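Glutamate--cysteine ligase GshA (Methylobacillus flagellatus KT, PDB 3K1T) is probably a glutamate–cysteine ligase, an enzyme expected to join glutamate to cysteine in glutathione synthesis. Local coordinates at residues G54-P59 against E329-F334; Q253-V258 against D300-L305; E277-V282 against I293-S298; I281-A286 against E324-E329. All blocks are in the same frame, centred on the assembly; numbering follows the deposited sequence.

Interaction 1. Residues G54-P59 against E329-F334; sequences GFKLAP and EGVYTF
Phe55 meets two aromatic rings of the segment 329-334. Its CZ lies 4.2 Å from CD2 of Tyr332, which sits at the edge of the Phe55 ring, while its CE2 approaches CE2 of Phe334 at 4.1 Å, this time at the edge of the Phe334 ring. Phe55 CG stands between the backbone N and the carbonyl carbon (chi1 61°), which lets the ring's far end reach this apolar cluster although its CB does not aim there. Tyr332 still satisfies its hydroxyl, on the backbone carbonyl of Glu277.

The CB of Lys56 is directed at the other segment. Its long chain reaches across, and NZ forms a buried salt bridge with Glu329 OE2 at 2.8 Å, reached from above the carboxylate plane, 37° out of it. NZ also donates to the backbone carbonyls of Trp231 and Asn234, which should offset the cost of burying the charge, while Glu329 OE1 accepts from Tyr236 N and Trp231 NE1. The contact joins the turn leading into strand 57-63, in the large antiparallel sheet, to the end of strand 324-329 and the connection after it. The small CB of Ala58 allows Val331 to come close, its CG2 4.3 Å away.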
# COMPACT_ATOMS: atom_id res chain seq x y z
N GLY A 54 4.62 -21.90 -20.67
CA GLY A 54 5.71 -21.49 -21.58
C GLY A 54 5.19 -20.96 -22.91
O GLY A 54 5.70 -19.96 -23.44
N PHE A 55 4.19 -21.64 -23.47
CA PHE A 55 3.51 -21.15 -24.69
C PHE A 55 2.23 -20.34 -24.42
O PHE A 55 1.56 -19.85 -25.37
CB PHE A 55 3.24 -22.34 -25.63
CG PHE A 55 2.35 -23.40 -25.06
CD1 PHE A 55 0.97 -23.20 -24.99
CD2 PHE A 55 2.87 -24.61 -24.65
CE1 PHE A 55 0.13 -24.18 -24.50
CE2 PHE A 55 2.04 -25.61 -24.15
CZ PHE A 55 0.67 -25.40 -24.09
N LYS A 56 1.91 -20.15 -23.14
CA LYS A 56 0.68 -19.51 -22.71
C LYS A 56 0.81 -19.16 -21.22
O LYS A 56 1.46 -19.88 -20.48
CB LYS A 56 -0.49 -20.56 -22.84
CG LYS A 56 -1.79 -20.01 -22.76
CD LYS A 56 -2.85 -20.90 -23.30
CE LYS A 56 -4.16 -20.20 -23.22
NZ LYS A 56 -4.85 -20.27 -24.55
N LEU A 57 0.17 -18.07 -20.79
CA LEU A 57 0.10 -17.70 -19.38
C LEU A 57 -1.35 -17.24 -19.10
O LEU A 57 -1.75 -16.19 -19.56
CB LEU A 57 1.11 -16.60 -19.02
CG LEU A 57 1.05 -16.11 -17.57
CD1 LEU A 57 1.40 -17.22 -16.54
CD2 LEU A 57 1.98 -14.85 -17.43
N ALA A 58 -2.12 -18.06 -18.39
CA ALA A 58 -3.56 -17.86 -18.31
C ALA A 58 -4.10 -18.11 -16.90
O ALA A 58 -3.58 -18.95 -16.15
CB ALA A 58 -4.32 -18.77 -19.37
N PRO A 59 -5.12 -17.34 -16.53
CA PRO A 59 -5.81 -17.63 -15.29
C PRO A 59 -6.75 -18.81 -15.43
O PRO A 59 -7.43 -18.96 -16.47
CB PRO A 59 -6.58 -16.33 -15.01
CG PRO A 59 -6.92 -15.82 -16.38
CD PRO A 59 -5.76 -16.23 -17.28
N GLU A 329 -10.55 -25.12 -22.70
CA GLU A 329 -9.18 -25.49 -23.04
C GLU A 329 -8.37 -25.64 -21.75
O GLU A 329 -8.32 -24.72 -20.93
CB GLU A 329 -8.57 -24.40 -23.92
CG GLU A 329 -7.04 -24.46 -24.07
CD GLU A 329 -6.45 -23.26 -24.79
OE1 GLU A 329 -7.20 -22.53 -25.50
OE2 GLU A 329 -5.20 -23.07 -24.67
N GLY A 330 -7.77 -26.80 -21.57
CA GLY A 330 -6.86 -27.05 -20.45
C GLY A 330 -5.52 -26.38 -20.72
O GLY A 330 -5.08 -26.33 -21.87
N VAL A 331 -4.90 -25.83 -19.67
CA VAL A 331 -3.59 -25.14 -19.77
C VAL A 331 -2.61 -25.94 -18.95
O VAL A 331 -2.91 -26.34 -17.83
CB VAL A 331 -3.69 -23.70 -19.26
CG1 VAL A 331 -2.32 -22.95 -19.42
CG2 VAL A 331 -4.84 -22.95 -20.00
N TYR A 332 -1.45 -26.22 -19.51
CA TYR A 332 -0.39 -26.95 -18.80
C TYR A 332 0.32 -26.02 -17.86
O TYR A 332 0.41 -24.80 -18.10
CB TYR A 332 0.62 -27.53 -19.80
CG TYR A 332 0.10 -28.74 -20.52
CD1 TYR A 332 0.25 -30.01 -19.98
CD2 TYR A 332 -0.55 -28.62 -21.75
CE1 TYR A 332 -0.25 -31.14 -20.62
CE2 TYR A 332 -1.06 -29.74 -22.41
CZ TYR A 332 -0.92 -31.00 -21.83
OH TYR A 332 -1.40 -32.13 -22.47
N THR A 333 0.83 -26.58 -16.75
CA THR A 333 1.87 -25.90 -16.00
C THR A 333 3.15 -26.73 -16.09
O THR A 333 3.14 -27.93 -15.79
CB THR A 333 1.56 -25.65 -14.51
OG1 THR A 333 2.78 -25.23 -13.83
CG2 THR A 333 0.95 -26.92 -13.81
N PHE A 334 4.26 -26.09 -16.49
CA PHE A 334 5.56 -26.77 -16.52
C PHE A 334 6.49 -26.28 -15.43
O PHE A 334 7.66 -26.65 -15.40
CB PHE A 334 6.22 -26.66 -17.90
CG PHE A 334 5.40 -27.28 -18.98
CD1 PHE A 334 5.14 -28.63 -18.96
CD2 PHE A 334 4.81 -26.51 -19.95
CE1 PHE A 334 4.35 -29.23 -19.94
CE2 PHE A 334 4.03 -27.10 -20.94
CZ PHE A 334 3.79 -28.46 -20.93

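Interaction 2. Residues Q253-V258 against D300-L305; sequences QLAEKV and DDVRDL
Val302 lays its branched side chain against one side of the helical segment 253-258, touching three of its residues. CG2 comes closest, 3.7 Å from the CA of Ala255, a near approach to the helix backbone that is possible because alanine carries only a methyl. With CG1 beside the backbone N (chi1 -60°), the two methyls of Val302 are directed to different neighbours: CG1 reaches CG2 of Val258 at 4.2 Å. Leu254 brings its CD2 to within 4.1 Å of Val302 CB, lying against the valine's branch point. Leu254 and Val258, one helical turn apart, thus offer apolar surface on the side of the helix that Ala255 shares.

Arg303 lies at the more exposed edge of the contact. The CB of Ala255 lies over one face of its guanidinium, 3.4 Å from NH2 and displaced toward the rim of the group. Arg303 NH1 makes a salt bridge of 2.9 Å to Asp300 OD1, met on the anti side and 28° out of the carboxylate plane, and NH2 forms another with Glu252; together they probably hold the guanidinium in place over the methyl. Helix 251-272 here covers one face of the four-stranded antiparallel sheet: Leu254 also packs on Val325 and Leu327 of strand 324-329, while Val302, in the connection to helix 307-314, rests on Val296 of strand 291-296.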
# COMPACT_ATOMS: atom_id res chain seq x y z
N GLN A 253 -24.08 -34.35 -28.83
CA GLN A 253 -23.98 -32.90 -28.62
C GLN A 253 -22.66 -32.58 -27.90
O GLN A 253 -21.87 -31.77 -28.36
CB GLN A 253 -25.17 -32.44 -27.72
CG GLN A 253 -25.01 -31.08 -27.02
CD GLN A 253 -25.84 -30.01 -27.69
OE1 GLN A 253 -25.92 -29.96 -28.95
NE2 GLN A 253 -26.54 -29.17 -26.88
N LEU A 254 -22.44 -33.24 -26.78
CA LEU A 254 -21.23 -33.01 -25.99
C LEU A 254 -19.95 -33.39 -26.76
O LEU A 254 -18.98 -32.63 -26.78
CB LEU A 254 -21.31 -33.77 -24.68
CG LEU A 254 -20.25 -33.46 -23.62
CD1 LEU A 254 -20.16 -31.98 -23.28
CD2 LEU A 254 -20.53 -34.27 -22.33
N ALA A 255 -19.97 -34.57 -27.40
CA ALA A 255 -18.83 -35.07 -28.17
C ALA A 255 -18.45 -34.10 -29.28
O ALA A 255 -17.25 -33.87 -29.52
CB ALA A 255 -19.13 -36.49 -28.76
N GLU A 256 -19.45 -33.54 -29.95
CA GLU A 256 -19.20 -32.64 -31.07
C GLU A 256 -18.53 -31.37 -30.56
O GLU A 256 -17.65 -30.83 -31.20
CB GLU A 256 -20.50 -32.26 -31.80
CG GLU A 256 -21.08 -33.39 -32.68
CD GLU A 256 -22.58 -33.21 -33.07
OE1 GLU A 256 -23.28 -32.26 -32.60
OE2 GLU A 256 -23.04 -34.07 -33.88
N LYS A 257 -18.99 -30.89 -29.42
CA LYS A 257 -18.39 -29.67 -28.85
C LYS A 257 -16.97 -29.91 -28.36
O LYS A 257 -16.13 -29.03 -28.52
CB LYS A 257 -19.27 -29.08 -27.77
CG LYS A 257 -20.51 -28.41 -28.38
CD LYS A 257 -21.47 -28.00 -27.33
CE LYS A 257 -22.78 -27.52 -27.96
NZ LYS A 257 -22.61 -26.12 -28.28
N VAL A 258 -16.71 -31.08 -27.80
CA VAL A 258 -15.34 -31.45 -27.40
C VAL A 258 -14.44 -31.50 -28.63
O VAL A 258 -13.36 -30.93 -28.60
CB VAL A 258 -15.29 -32.76 -26.59
CG1 VAL A 258 -13.81 -33.29 -26.43
CG2 VAL A 258 -15.99 -32.55 -25.25
N ASP A 300 -14.17 -39.17 -27.84
CA ASP A 300 -14.49 -40.52 -27.33
C ASP A 300 -14.46 -40.63 -25.81
O ASP A 300 -15.19 -41.43 -25.23
CB ASP A 300 -13.59 -41.57 -27.95
CG ASP A 300 -14.10 -42.05 -29.30
OD1 ASP A 300 -15.25 -41.70 -29.69
OD2 ASP A 300 -13.36 -42.80 -29.97
N ASP A 301 -13.67 -39.80 -25.15
CA ASP A 301 -13.62 -39.79 -23.70
C ASP A 301 -14.93 -39.35 -23.05
O ASP A 301 -15.14 -39.65 -21.88
CB ASP A 301 -12.49 -38.86 -23.18
CG ASP A 301 -11.10 -39.37 -23.49
OD1 ASP A 301 -10.93 -40.57 -23.78
OD2 ASP A 301 -10.15 -38.57 -23.46
N VAL A 302 -15.82 -38.66 -23.75
CA VAL A 302 -17.14 -38.35 -23.16
C VAL A 302 -18.26 -39.33 -23.54
O VAL A 302 -19.39 -39.20 -23.05
CB VAL A 302 -17.59 -36.88 -23.41
CG1 VAL A 302 -16.57 -35.91 -22.81
CG2 VAL A 302 -17.84 -36.57 -24.88
N ARG A 303 -17.95 -40.30 -24.40
CA ARG A 303 -18.91 -41.31 -24.82
C ARG A 303 -18.84 -42.51 -23.88
O ARG A 303 -17.77 -42.92 -23.42
CB ARG A 303 -18.61 -41.78 -26.24
CG ARG A 303 -18.82 -40.72 -27.28
CD ARG A 303 -18.51 -41.21 -28.67
NE ARG A 303 -19.05 -40.27 -29.66
CZ ARG A 303 -18.34 -39.53 -30.50
NH1 ARG A 303 -17.01 -39.62 -30.58
NH2 ARG A 303 -18.98 -38.71 -31.33
N ASP A 304 -20.02 -43.06 -23.59
CA ASP A 304 -20.14 -44.32 -22.85
C ASP A 304 -19.42 -44.26 -21.50
O ASP A 304 -18.61 -45.13 -21.16
CB ASP A 304 -19.62 -45.49 -23.72
CG ASP A 304 -20.21 -46.82 -23.31
OD1 ASP A 304 -21.35 -46.84 -22.78
OD2 ASP A 304 -19.53 -47.84 -23.50
N LEU A 305 -19.69 -43.19 -20.74
CA LEU A 305 -19.05 -42.99 -19.44
C LEU A 305 -19.35 -44.15 -18.51
O LEU A 305 -20.44 -44.74 -18.55
CB LEU A 305 -19.60 -41.72 -18.78
CG LEU A 305 -19.36 -40.39 -19.47
CD1 LEU A 305 -20.04 -39.31 -18.67
CD2 LEU A 305 -17.87 -40.12 -19.60

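Interaction 3. Residues E277-V282 against I293-S298; sequences EPFVIV and IMTVKS
Lys297 turns CG beside its backbone N (chi1 -70°) and then runs out extended; CG passes 3.7 Å from Pro278 O, and the chain carries NZ on to Glu277, whose CG is beside its own N (chi1 -58°), the two side chains crossing at about a right angle. This pair lies at the open end of a beta hairpin of strands 280-285 and 291-296. Four backbone hydrogen bonds hold the strands in antiparallel register, two in each of the pairs Val280–Val296 and Val282–Met294.

Valine, apolar and beta-branched, suits the buried face of a strand: Val280 CB meets Val296 CG2 at 3.9 Å, and Val282 CG2 lies 4.0 Å from that same methyl. Met294, present as selenomethionine, adds its CG against Val282 CB, and helices 251-272 and 307-314 cover this face. On the more exposed face, Thr295, beta-branched and so at home in a strand, sets CG2 at the edge of the Phe279 ring and 4.0 Å from Ile281 CG1.

A water donates to both Pro278 O and Lys297 O. In one of the two conformers of Glu277, its OE2 lies 2.8 Å from Lys297 NZ in a salt bridge, NZ standing 69° out of the carboxylate plane.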
# COMPACT_ATOMS: atom_id res chain seq x y z
N GLU A 277 -0.27 -32.93 -25.91
CA GLU A 277 -1.65 -33.23 -26.33
C GLU A 277 -2.62 -32.16 -25.83
O GLU A 277 -2.59 -31.81 -24.66
CB GLU A 277 -2.11 -34.55 -25.73
CG GLU A 277 -1.27 -35.79 -26.05
CD GLU A 277 -1.98 -37.05 -25.58
OE1 GLU A 277 -3.03 -37.39 -26.16
OE2 GLU A 277 -1.50 -37.67 -24.60
N PRO A 278 -3.50 -31.64 -26.71
CA PRO A 278 -4.57 -30.78 -26.22
C PRO A 278 -5.46 -31.53 -25.23
O PRO A 278 -5.65 -32.74 -25.38
CB PRO A 278 -5.37 -30.43 -27.48
CG PRO A 278 -4.44 -30.67 -28.62
CD PRO A 278 -3.49 -31.73 -28.18
N PHE A 279 -5.97 -30.82 -24.23
CA PHE A 279 -6.94 -31.39 -23.30
C PHE A 279 -8.00 -30.38 -23.00
O PHE A 279 -7.78 -29.18 -23.13
CB PHE A 279 -6.29 -32.00 -22.02
CG PHE A 279 -5.81 -31.01 -20.99
CD1 PHE A 279 -4.58 -30.33 -21.15
CD2 PHE A 279 -6.55 -30.78 -19.82
CE1 PHE A 279 -4.10 -29.43 -20.14
CE2 PHE A 279 -6.08 -29.92 -18.81
CZ PHE A 279 -4.85 -29.21 -18.98
N VAL A 280 -9.16 -30.90 -22.62
CA VAL A 280 -10.33 -30.09 -22.30
C VAL A 280 -10.82 -30.43 -20.92
O VAL A 280 -10.83 -31.60 -20.54
CB VAL A 280 -11.44 -30.26 -23.35
CG1 VAL A 280 -12.81 -29.75 -22.83
CG2 VAL A 280 -10.99 -29.54 -24.67
N ILE A 281 -11.18 -29.39 -20.15
CA ILE A 281 -11.77 -29.57 -18.84
C ILE A 281 -13.28 -29.44 -19.06
O ILE A 281 -13.76 -28.45 -19.60
CB ILE A 281 -11.30 -28.51 -17.84
CG1 ILE A 281 -9.77 -28.46 -17.75
CG2 ILE A 281 -11.90 -28.76 -16.41
CD1 ILE A 281 -9.25 -27.24 -16.93
N VAL A 282 -14.02 -30.47 -18.65
CA VAL A 282 -15.48 -30.52 -18.71
C VAL A 282 -16.03 -30.26 -17.32
O VAL A 282 -15.77 -31.02 -16.38
CB VAL A 282 -15.99 -31.87 -19.26
CG1 VAL A 282 -17.53 -31.84 -19.46
CG2 VAL A 282 -15.26 -32.25 -20.58
N ILE A 293 -16.25 -32.34 -12.36
CA ILE A 293 -15.18 -31.98 -13.29
C ILE A 293 -14.44 -33.23 -13.78
O ILE A 293 -14.15 -34.15 -13.01
CB ILE A 293 -14.16 -31.04 -12.63
CG1 ILE A 293 -14.84 -29.75 -12.15
CG2 ILE A 293 -13.00 -30.71 -13.60
CD1 ILE A 293 -14.03 -29.02 -11.09
N MSE A 294 -14.15 -33.26 -15.08
CA MSE A 294 -13.29 -34.31 -15.67
C MSE A 294 -12.47 -33.68 -16.79
O MSE A 294 -12.88 -32.66 -17.36
CB MSE A 294 -14.09 -35.50 -16.20
CG MSE A 294 -15.02 -35.19 -17.33
SE MSE A 294 -16.10 -36.73 -17.94
CE MSE A 294 -14.69 -37.88 -18.75
N THR A 295 -11.34 -34.30 -17.13
CA THR A 295 -10.53 -33.84 -18.27
C THR A 295 -10.59 -34.89 -19.35
O THR A 295 -10.65 -36.08 -19.07
CB THR A 295 -9.04 -33.53 -17.90
OG1 THR A 295 -8.46 -34.66 -17.27
CG2 THR A 295 -8.94 -32.30 -16.94
N VAL A 296 -10.57 -34.43 -20.59
CA VAL A 296 -10.63 -35.31 -21.74
C VAL A 296 -9.60 -34.90 -22.78
O VAL A 296 -9.22 -33.73 -22.88
CB VAL A 296 -12.06 -35.33 -22.39
CG1 VAL A 296 -13.11 -35.86 -21.40
CG2 VAL A 296 -12.46 -33.98 -22.94
N LYS A 297 -9.14 -35.89 -23.55
CA LYS A 297 -8.23 -35.65 -24.68
C LYS A 297 -8.85 -36.03 -26.02
O LYS A 297 -8.25 -35.83 -27.05
CB LYS A 297 -6.93 -36.41 -24.46
CG LYS A 297 -6.08 -35.83 -23.32
CD LYS A 297 -4.82 -36.62 -23.11
CE LYS A 297 -3.77 -35.84 -22.32
NZ LYS A 297 -2.46 -36.58 -22.15
N SER A 298 -10.08 -36.52 -26.02
CA SER A 298 -10.79 -36.79 -27.27
C SER A 298 -12.30 -36.83 -27.03
O SER A 298 -12.75 -37.02 -25.89
CB SER A 298 -10.35 -38.13 -27.87
OG SER A 298 -10.93 -39.17 -27.14
O HOH W 1 -5.93 -34.37 -27.43

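Interaction 4. Residues I281-A286 against E324-E329; sequences IVKADA and EVILQE
The 281-285 part of strand 280-285 runs antiparallel to strand 324-329, their axes 4.7 Å apart at closest approach and their directions 162° apart, and five backbone hydrogen bonds span Ile281–Gln328, Lys283–Ile326 and Asp285–Glu324. On the face carrying Val282 and Ala284, Val282 CG1 meets Val325 CG1 at 3.7 Å. Each of these methyls is turned away from its own backbone N, which brings them together across the strands.

Two inner strands of a four-stranded antiparallel sheet meet here: 324-329 has strand 237-241 on its far side and 280-285 has strand 291-296, so both are paired along both edges. Helix 251-272 packs on the Val282 face through Leu327, while helix 210-226 lies against Ile326 and Gln328 on the reverse.

That reverse face mixes apolar and polar groups. The aliphatic part of Lys283 crosses Ile326, its CD 4.1 Å from Ile326 CB, and a bend at the end of the chain (chi4 -86°) carries NZ toward water. Lys283 NZ and Gln328 OE1, 4.2 Å apart, are not bonded directly; a water accepts from NZ at 2.9 Å and donates to OE1 at 2.7 Å, joining them. A second water donates to Asp285 OD2 and to Glu324 OE1, at 2.6 and 2.7 Å, and may ease the proximity of the two carboxylates. Asp285 is further paired with Lys208, and Glu324 bonds Ser209.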
# COMPACT_ATOMS: atom_id res chain seq x y z
N ILE A 281 -11.18 -29.39 -20.15
CA ILE A 281 -11.77 -29.57 -18.84
C ILE A 281 -13.28 -29.44 -19.06
O ILE A 281 -13.76 -28.45 -19.60
CB ILE A 281 -11.30 -28.51 -17.84
CG1 ILE A 281 -9.77 -28.46 -17.75
CG2 ILE A 281 -11.90 -28.76 -16.41
CD1 ILE A 281 -9.25 -27.24 -16.93
N VAL A 282 -14.02 -30.47 -18.65
CA VAL A 282 -15.48 -30.52 -18.71
C VAL A 282 -16.03 -30.26 -17.32
O VAL A 282 -15.77 -31.02 -16.38
CB VAL A 282 -15.99 -31.87 -19.26
CG1 VAL A 282 -17.53 -31.84 -19.46
CG2 VAL A 282 -15.26 -32.25 -20.58
N LYS A 283 -16.76 -29.15 -17.19
CA LYS A 283 -17.31 -28.70 -15.90
C LYS A 283 -18.86 -28.79 -15.93
O LYS A 283 -19.49 -28.03 -16.66
CB LYS A 283 -16.89 -27.26 -15.62
CG LYS A 283 -15.36 -26.94 -15.72
CD LYS A 283 -15.09 -25.41 -16.04
CE LYS A 283 -13.58 -25.00 -15.99
NZ LYS A 283 -13.15 -24.63 -14.55
N ALA A 284 -19.45 -29.70 -15.15
CA ALA A 284 -20.91 -29.84 -15.08
C ALA A 284 -21.36 -29.01 -13.87
O ALA A 284 -21.03 -29.37 -12.73
CB ALA A 284 -21.32 -31.30 -14.91
N ASP A 285 -22.06 -27.91 -14.11
CA ASP A 285 -22.51 -27.00 -13.04
C ASP A 285 -23.94 -27.35 -12.57
O ASP A 285 -24.88 -27.24 -13.34
CB ASP A 285 -22.53 -25.57 -13.53
CG ASP A 285 -23.02 -24.58 -12.44
OD1 ASP A 285 -22.91 -24.87 -11.23
OD2 ASP A 285 -23.51 -23.50 -12.82
N ALA A 286 -24.05 -27.81 -11.33
CA ALA A 286 -25.33 -28.13 -10.71
C ALA A 286 -25.72 -27.10 -9.64
O ALA A 286 -26.45 -27.40 -8.70
CB ALA A 286 -25.34 -29.56 -10.16
N GLU A 324 -25.82 -26.35 -16.79
CA GLU A 324 -24.91 -25.86 -17.82
C GLU A 324 -23.69 -26.75 -17.75
O GLU A 324 -23.30 -27.19 -16.68
CB GLU A 324 -24.47 -24.41 -17.56
CG GLU A 324 -23.61 -23.81 -18.72
CD GLU A 324 -23.25 -22.31 -18.53
OE1 GLU A 324 -22.83 -21.90 -17.41
OE2 GLU A 324 -23.38 -21.56 -19.51
N VAL A 325 -23.11 -27.00 -18.92
CA VAL A 325 -21.81 -27.69 -19.01
C VAL A 325 -20.87 -26.73 -19.71
O VAL A 325 -21.17 -26.26 -20.80
CB VAL A 325 -21.90 -29.03 -19.77
CG1 VAL A 325 -20.52 -29.69 -19.89
CG2 VAL A 325 -22.94 -30.02 -19.12
N ILE A 326 -19.74 -26.44 -19.05
CA ILE A 326 -18.72 -25.56 -19.60
C ILE A 326 -17.53 -26.43 -20.01
O ILE A 326 -17.08 -27.28 -19.25
CB ILE A 326 -18.25 -24.48 -18.56
CG1 ILE A 326 -19.45 -23.64 -18.11
CG2 ILE A 326 -17.16 -23.56 -19.19
CD1 ILE A 326 -19.31 -22.97 -16.76
N LEU A 327 -17.08 -26.22 -21.25
CA LEU A 327 -15.91 -26.91 -21.78
C LEU A 327 -14.81 -25.88 -21.92
O LEU A 327 -15.00 -24.87 -22.58
CB LEU A 327 -16.24 -27.52 -23.13
CG LEU A 327 -17.34 -28.58 -23.10
CD1 LEU A 327 -18.72 -27.94 -23.23
CD2 LEU A 327 -17.10 -29.64 -24.20
N GLN A 328 -13.67 -26.11 -21.27
CA GLN A 328 -12.58 -25.14 -21.35
C GLN A 328 -11.28 -25.81 -21.83
O GLN A 328 -10.96 -26.91 -21.42
CB GLN A 328 -12.34 -24.46 -20.00
CG GLN A 328 -11.39 -23.24 -20.09
CD GLN A 328 -11.04 -22.64 -18.74
OE1 GLN A 328 -10.82 -23.36 -17.76
NE2 GLN A 328 -10.99 -21.30 -18.68
N GLU A 329 -10.55 -25.12 -22.70
CA GLU A 329 -9.18 -25.49 -23.04
C GLU A 329 -8.37 -25.64 -21.75
O GLU A 329 -8.32 -24.72 -20.93
CB GLU A 329 -8.57 -24.40 -23.92
CG GLU A 329 -7.04 -24.46 -24.07
CD GLU A 329 -6.45 -23.26 -24.79
OE1 GLU A 329 -7.20 -22.53 -25.50
OE2 GLU A 329 -5.20 -23.07 -24.67
O HOH W 2 -10.52 -23.57 -15.11
O HOH W 3 -23.92 -22.10 -14.94

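How the interactions relate
From the N terminus, interaction 1 closes the longest loop, bringing residues 54-59 beside 329-334 and tying the large antiparallel sheet to the exit of the four-stranded one. All the other contacts fall within that loop. Interaction 2 starts at helix 251-272 and closes on residues 300-305; interaction 3, within the hairpin of strands 280-285 and 291-296, lies inside it. Interaction 4 begins on the same strand as interaction 3 but returns only at 324-329, so it crosses interaction 2. Interactions 3 and 4 share Ile281 and Val282, whereas interactions 1 and 4 share Glu329. Val258 joins interaction 2 to both strand contacts, through Val296 and Leu327, and Gly330 N bonds Phe279 O between interactions 1 and 3.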